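Local coordinates for flagellar hook-associated protein 2 (Helicobacter pylori, PDB 6IWY), which caps the distal end of the growing flagellar filament, promoting flagellin polymerisation there and keeping exported flagellin subunits from leaking away unpolymerised, at residues A[78-81]-A[82-86]; A[350-354]-A[355-359]. One frame throughout, in Å; residues are numbered along the deposited sequence.

Overall arrangement
Both contacts are local, each formed within one continuous run of chain in this fragment of the cap protein. Leaving strand 70-76, the chain reaches interaction 1, where residues 78-81 turn into helix 82-92 and the N-terminal end of that helix is capped. Much later, after strand 344-347, helix 349-356 ends in interaction 2 and the chain passes into strand 359-361. The two are in series, neither nested nor crossed, with centres about 15 Å apart and nearest atoms about 6 Å apart, so they do not touch. Phe56 relates them: it meets Leu82 and Val85 of interaction 1 and Phe357 of interaction 2. Strand 359-361 is an outermost strand of the antiparallel sheet whose strands 97-103 and 110-116 pack against helix 82-92.

Interaction 1 of 2, residues A[78-81]-A[82-86]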
ATOM      1  N   ALA A  78       1.448  12.937  16.396  1.00 67.22           N
ATOM      2  CA  ALA A  78       2.618  13.774  16.650  1.00 67.78           C
ATOM      3  C   ALA A  78       3.307  13.383  17.968  1.00 69.74           C
ATOM      4  O   ALA A  78       2.664  13.284  19.015  1.00 72.13           O
ATOM      5  CB  ALA A  78       2.210  15.244  16.668  1.00 69.29           C
ATOM      6  N   GLY A  79       4.609  13.142  17.901  1.00 68.93           N
ATOM      7  CA  GLY A  79       5.397  12.829  19.087  1.00 71.42           C
ATOM      8  C   GLY A  79       5.482  11.366  19.488  1.00 71.08           C
ATOM      9  O   GLY A  79       6.183  11.036  20.434  1.00 72.70           O
ATOM     10  N   MET A  80       4.767  10.492  18.787  1.00 69.57           N
ATOM     11  CA  MET A  80       4.890   9.028  18.989  1.00 69.39           C
ATOM     12  C   MET A  80       6.357   8.518  18.904  1.00 68.35           C
ATOM     13  O   MET A  80       7.151   8.961  18.053  1.00 65.98           O
ATOM     14  CB  MET A  80       4.065   8.286  17.922  1.00 67.18           C
ATOM     15  CG  MET A  80       2.951   7.379  18.446  1.00 69.65           C
ATOM     16  SD  MET A  80       1.697   7.079  17.157  1.00 72.76           S
ATOM     17  CE  MET A  80       0.550   5.962  17.965  1.00 73.09           C
ATOM     18  N   THR A  81       6.691   7.564  19.771  1.00 69.54           N
ATOM     19  CA  THR A  81       7.990   6.872  19.716  1.00 68.86           C
ATOM     20  C   THR A  81       7.967   5.683  18.763  1.00 65.83           C
ATOM     21  O   THR A  81       6.901   5.098  18.505  1.00 65.30           O
ATOM     22  CB  THR A  81       8.370   6.275  21.074  1.00 72.10           C
ATOM     23  OG1 THR A  81       7.555   5.115  21.309  1.00 73.41           O
ATOM     24  CG2 THR A  81       8.186   7.297  22.214  1.00 74.69           C
ATOM     25  N   LEU A  82       9.150   5.312  18.266  1.00 64.03           N
ATOM     26  CA  LEU A  82       9.339   4.104  17.447  1.00 60.99           C
ATOM     27  C   LEU A  82       8.642   2.908  18.078  1.00 61.98           C
ATOM     28  O   LEU A  82       7.961   2.143  17.384  1.00 60.61           O
ATOM     29  CB  LEU A  82      10.824   3.795  17.285  1.00 60.55           C
ATOM     30  CG  LEU A  82      11.207   2.493  16.581  1.00 58.79           C
ATOM     31  CD1 LEU A  82      10.703   2.486  15.144  1.00 54.71           C
ATOM     32  CD2 LEU A  82      12.725   2.311  16.612  1.00 57.96           C
ATOM     33  N   GLY A  83       8.800   2.753  19.390  1.00 64.38           N
ATOM     34  CA  GLY A  83       8.112   1.700  20.113  1.00 66.23           C
ATOM     35  C   GLY A  83       6.598   1.823  19.979  1.00 66.82           C
ATOM     36  O   GLY A  83       5.909   0.836  19.683  1.00 66.30           O
ATOM     37  N   ASP A  84       6.079   3.029  20.212  1.00 67.95           N
ATOM     38  CA  ASP A  84       4.666   3.295  19.984  1.00 68.48           C
ATOM     39  C   ASP A  84       4.220   2.841  18.582  1.00 65.22           C
ATOM     40  O   ASP A  84       3.249   2.095  18.453  1.00 65.95           O
ATOM     41  CB  ASP A  84       4.342   4.788  20.126  1.00 69.71           C
ATOM     42  CG  ASP A  84       4.487   5.315  21.555  1.00 75.14           C
ATOM     43  OD1 ASP A  84       4.657   4.533  22.526  1.00 77.98           O
ATOM     44  OD2 ASP A  84       4.400   6.558  21.698  1.00 78.52           O
ATOM     45  N   VAL A  85       4.913   3.280  17.531  1.00 62.06           N
ATOM     46  CA  VAL A  85       4.460   2.965  16.170  1.00 58.78           C
ATOM     47  C   VAL A  85       4.477   1.462  15.903  1.00 57.21           C
ATOM     48  O   VAL A  85       3.610   0.939  15.229  1.00 57.33           O
ATOM     49  CB  VAL A  85       5.308   3.628  15.089  1.00 56.80           C
ATOM     50  CG1 VAL A  85       4.859   3.118  13.722  1.00 55.38           C
ATOM     51  CG2 VAL A  85       5.190   5.126  15.154  1.00 56.74           C
ATOM     52  N   ALA A  86       5.464   0.773  16.442  1.00 56.60           N
ATOM     53  CA  ALA A  86       5.567  -0.663  16.257  1.00 55.40           C
ATOM     54  C   ALA A  86       4.304  -1.326  16.769  1.00 56.80           C
ATOM     55  O   ALA A  86       3.715  -2.168  16.103  1.00 55.54           O
ATOM     56  CB  ALA A  86       6.764  -1.199  16.984  1.00 55.29           C
TER
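Thr81 OG1 accepts the backbone N-H of Asp84 at 2.8 Å in an almost straight bond, which makes Thr81 the N-cap of helix 82-92. The return bond completes a capping box: Thr81 N donates to Asp84 OD2 over 3.2 Å. This bond is also nearly straight, yet the donor stands above the carboxylate, 54° out of its plane. Two torsions make the exchange possible. The Thr81 hydroxyl sits between its own N and carbonyl carbon (chi1 74°), facing the first turn, while Asp84 CG lies beside its backbone N (chi1 -68°), which brings the carboxylate back over the cap residue. A carboxylate at this helix end would probably be stabilised by the helix dipole. The first regular helical bond, Val85 N to Thr81 O, measures 2.9 Å.

On the sheet side, Leu82 and Val85 rest on Leu112 of strand 110-116 and on Phe56, and Leu82 also reaches Val101 of strand 97-103. The backbones of Met80 and Leu82 pair with those of Phe56 and Asp54. Next to the box, Met80 lies obliquely across Asp84, with Met80 CG 3.4 Å from Asp84 CB, while Met80 CB meets Val85 CG2 more loosely, at 4.3 Å.

Interaction 2 of 2, residues A[350-354]-A[355-359]; sequences EASQN and TLFMS
Ser352 O receives the backbone N-H of Leu356 at 3.0 Å, and Thr355 N reaches the same Ser352 O only weakly, at 3.3 Å. One residue on, Gln353 O takes the N-H of Phe357 at 3.0 Å. These bonds close the last turn of helix 349-356; Phe357 is the first residue to leave helical backbone angles.

Side chains follow the same turn. Leu356 CD1 lies 4.1 Å from Ser352 CB, and the Phe357 ring comes obliquely to Ser352 OG, with Phe357 CE2 at 3.8 Å from that oxygen. Leu356 CB sits over the centre of one face of this ring. On another side of the turn, Met358 bends sharply at chi2 (7°), folding its sulfur back along the helix. It crosses Gln353 at about a right angle, Met358 SD 3.9 Å from Gln353 NE2, and runs alongside Asn354, with Met358 CE 3.8 Å from Asn354 OD1.

In the second shell, Ser352 OG bonds to Thr61 OG1, which links the helix to strand 61-67, and also to the carbonyls of Ser348 and Tyr349 at the start of its own helix. Strand 61-67 also takes the hydrophobic side chains: Leu356 touches Thr61, and Phe357 touches Thr61 and Leu63 and meets Phe56 in the preceding loop. Beyond the turn, the Met358 backbone bonds to Gly46 of strand 42-49, and the chain enters strand 359-361, which pairs antiparallel with 42-49 as an outermost strand of the four-stranded sheet.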
ATOM      1  N   GLU A 350       0.971  10.353   1.703  1.00 42.11           N
ATOM      2  CA  GLU A 350       1.678  10.790   0.508  1.00 42.80           C
ATOM      3  C   GLU A 350       2.618  11.918   0.867  1.00 43.04           C
ATOM      4  O   GLU A 350       3.768  11.879   0.531  1.00 42.03           O
ATOM      5  CB  GLU A 350       0.663  11.236  -0.579  1.00 44.78           C
ATOM      6  CG  GLU A 350       1.230  11.747  -1.882  1.00 47.45           C
ATOM      7  CD  GLU A 350       0.159  11.955  -2.944  1.00 53.90           C
ATOM      8  OE1 GLU A 350      -1.040  12.159  -2.570  1.00 58.49           O
ATOM      9  OE2 GLU A 350       0.526  11.925  -4.155  1.00 54.92           O
ATOM     10  N   ALA A 351       2.139  12.915   1.592  1.00 44.82           N
ATOM     11  CA  ALA A 351       3.007  14.018   1.956  1.00 46.87           C
ATOM     12  C   ALA A 351       4.208  13.611   2.860  1.00 47.21           C
ATOM     13  O   ALA A 351       5.240  14.274   2.796  1.00 48.67           O
ATOM     14  CB  ALA A 351       2.211  15.126   2.573  1.00 48.50           C
ATOM     15  N   SER A 352       4.083  12.518   3.634  1.00 47.40           N
ATOM     16  CA  SER A 352       5.058  12.098   4.650  1.00 47.98           C
ATOM     17  C   SER A 352       5.765  10.789   4.353  1.00 47.68           C
ATOM     18  O   SER A 352       6.724  10.397   5.046  1.00 48.08           O
ATOM     19  CB  SER A 352       4.349  11.913   5.981  1.00 49.06           C
ATOM     20  OG  SER A 352       3.461  10.822   5.875  1.00 49.03           O
ATOM     21  N   GLN A 353       5.328  10.100   3.320  1.00 48.17           N
ATOM     22  CA  GLN A 353       6.039   8.896   2.896  1.00 48.19           C
ATOM     23  C   GLN A 353       7.547   9.047   2.770  1.00 48.75           C
ATOM     24  O   GLN A 353       8.258   8.155   3.154  1.00 48.31           O
ATOM     25  CB  GLN A 353       5.516   8.411   1.554  1.00 48.20           C
ATOM     26  CG  GLN A 353       6.016   7.013   1.174  1.00 48.41           C
ATOM     27  CD  GLN A 353       7.169   7.017   0.193  1.00 49.19           C
ATOM     28  OE1 GLN A 353       7.350   7.973  -0.591  1.00 50.73           O
ATOM     29  NE2 GLN A 353       7.929   5.919   0.184  1.00 48.91           N
ATOM     30  N   ASN A 354       8.020  10.145   2.198  1.00 51.10           N
ATOM     31  CA  ASN A 354       9.443  10.270   1.808  1.00 52.73           C
ATOM     32  C   ASN A 354      10.407  10.365   3.006  1.00 53.06           C
ATOM     33  O   ASN A 354      11.554   9.978   2.922  1.00 52.32           O
ATOM     34  CB  ASN A 354       9.659  11.480   0.875  1.00 54.44           C
ATOM     35  CG  ASN A 354      10.834  11.271  -0.073  1.00 59.14           C
ATOM     36  OD1 ASN A 354      10.849  10.288  -0.820  1.00 64.83           O
ATOM     37  ND2 ASN A 354      11.835  12.172  -0.038  1.00 62.11           N
ATOM     38  N   THR A 355       9.900  10.866   4.124  1.00 54.39           N
ATOM     39  CA  THR A 355      10.701  11.120   5.310  1.00 55.49           C
ATOM     40  C   THR A 355      10.431  10.018   6.334  1.00 54.55           C
ATOM     41  O   THR A 355      11.346   9.371   6.816  1.00 55.14           O
ATOM     42  CB  THR A 355      10.303  12.476   5.900  1.00 57.38           C
ATOM     43  OG1 THR A 355       9.272  13.056   5.089  1.00 59.22           O
ATOM     44  CG2 THR A 355      11.468  13.407   5.939  1.00 59.62           C
ATOM     45  N   LEU A 356       9.162   9.775   6.629  1.00 54.04           N
ATOM     46  CA  LEU A 356       8.791   8.813   7.659  1.00 53.56           C
ATOM     47  C   LEU A 356       8.765   7.361   7.232  1.00 52.83           C
ATOM     48  O   LEU A 356       9.003   6.506   8.081  1.00 53.42           O
ATOM     49  CB  LEU A 356       7.420   9.150   8.248  1.00 53.86           C
ATOM     50  CG  LEU A 356       7.317  10.523   8.927  1.00 54.27           C
ATOM     51  CD1 LEU A 356       5.917  10.724   9.536  1.00 52.40           C
ATOM     52  CD2 LEU A 356       8.422  10.689   9.976  1.00 51.19           C
ATOM     53  N   PHE A 357       8.484   7.062   5.958  1.00 52.17           N
ATOM     54  CA  PHE A 357       8.103   5.692   5.577  1.00 51.38           C
ATOM     55  C   PHE A 357       8.804   5.038   4.410  1.00 51.59           C
ATOM     56  O   PHE A 357       8.202   4.308   3.656  1.00 51.16           O
ATOM     57  CB  PHE A 357       6.598   5.632   5.274  1.00 51.53           C
ATOM     58  CG  PHE A 357       5.724   6.017   6.411  1.00 50.87           C
ATOM     59  CD1 PHE A 357       5.886   5.446   7.654  1.00 50.48           C
ATOM     60  CD2 PHE A 357       4.711   6.928   6.222  1.00 51.41           C
ATOM     61  CE1 PHE A 357       5.058   5.780   8.695  1.00 52.33           C
ATOM     62  CE2 PHE A 357       3.893   7.279   7.259  1.00 53.09           C
ATOM     63  CZ  PHE A 357       4.064   6.698   8.507  1.00 52.78           C
ATOM     64  N   MET A 358      10.087   5.245   4.244  1.00 54.13           N
ATOM     65  CA  MET A 358      10.818   4.397   3.309  1.00 54.67           C
ATOM     66  C   MET A 358      10.518   2.934   3.642  1.00 54.05           C
ATOM     67  O   MET A 358      10.437   2.555   4.824  1.00 55.05           O
ATOM     68  CB  MET A 358      12.311   4.676   3.388  1.00 55.89           C
ATOM     69  CG  MET A 358      12.854   5.609   2.261  1.00 61.25           C
ATOM     70  SD  MET A 358      11.681   6.437   1.093  1.00 69.28           S
ATOM     71  CE  MET A 358      12.877   7.188  -0.042  1.00 70.75           C
ATOM     72  N   SER A 359      10.302   2.122   2.614  1.00 52.90           N
ATOM     73  CA  SER A 359      10.147   0.698   2.820  1.00 52.34           C
ATOM     74  C   SER A 359      11.105  -0.059   1.935  1.00 51.56           C
ATOM     75  O   SER A 359      11.379   0.367   0.825  1.00 51.94           O
ATOM     76  CB  SER A 359       8.737   0.284   2.496  1.00 52.43           C
ATOM     77  OG  SER A 359       8.431   0.542   1.119  1.00 55.83           O
TER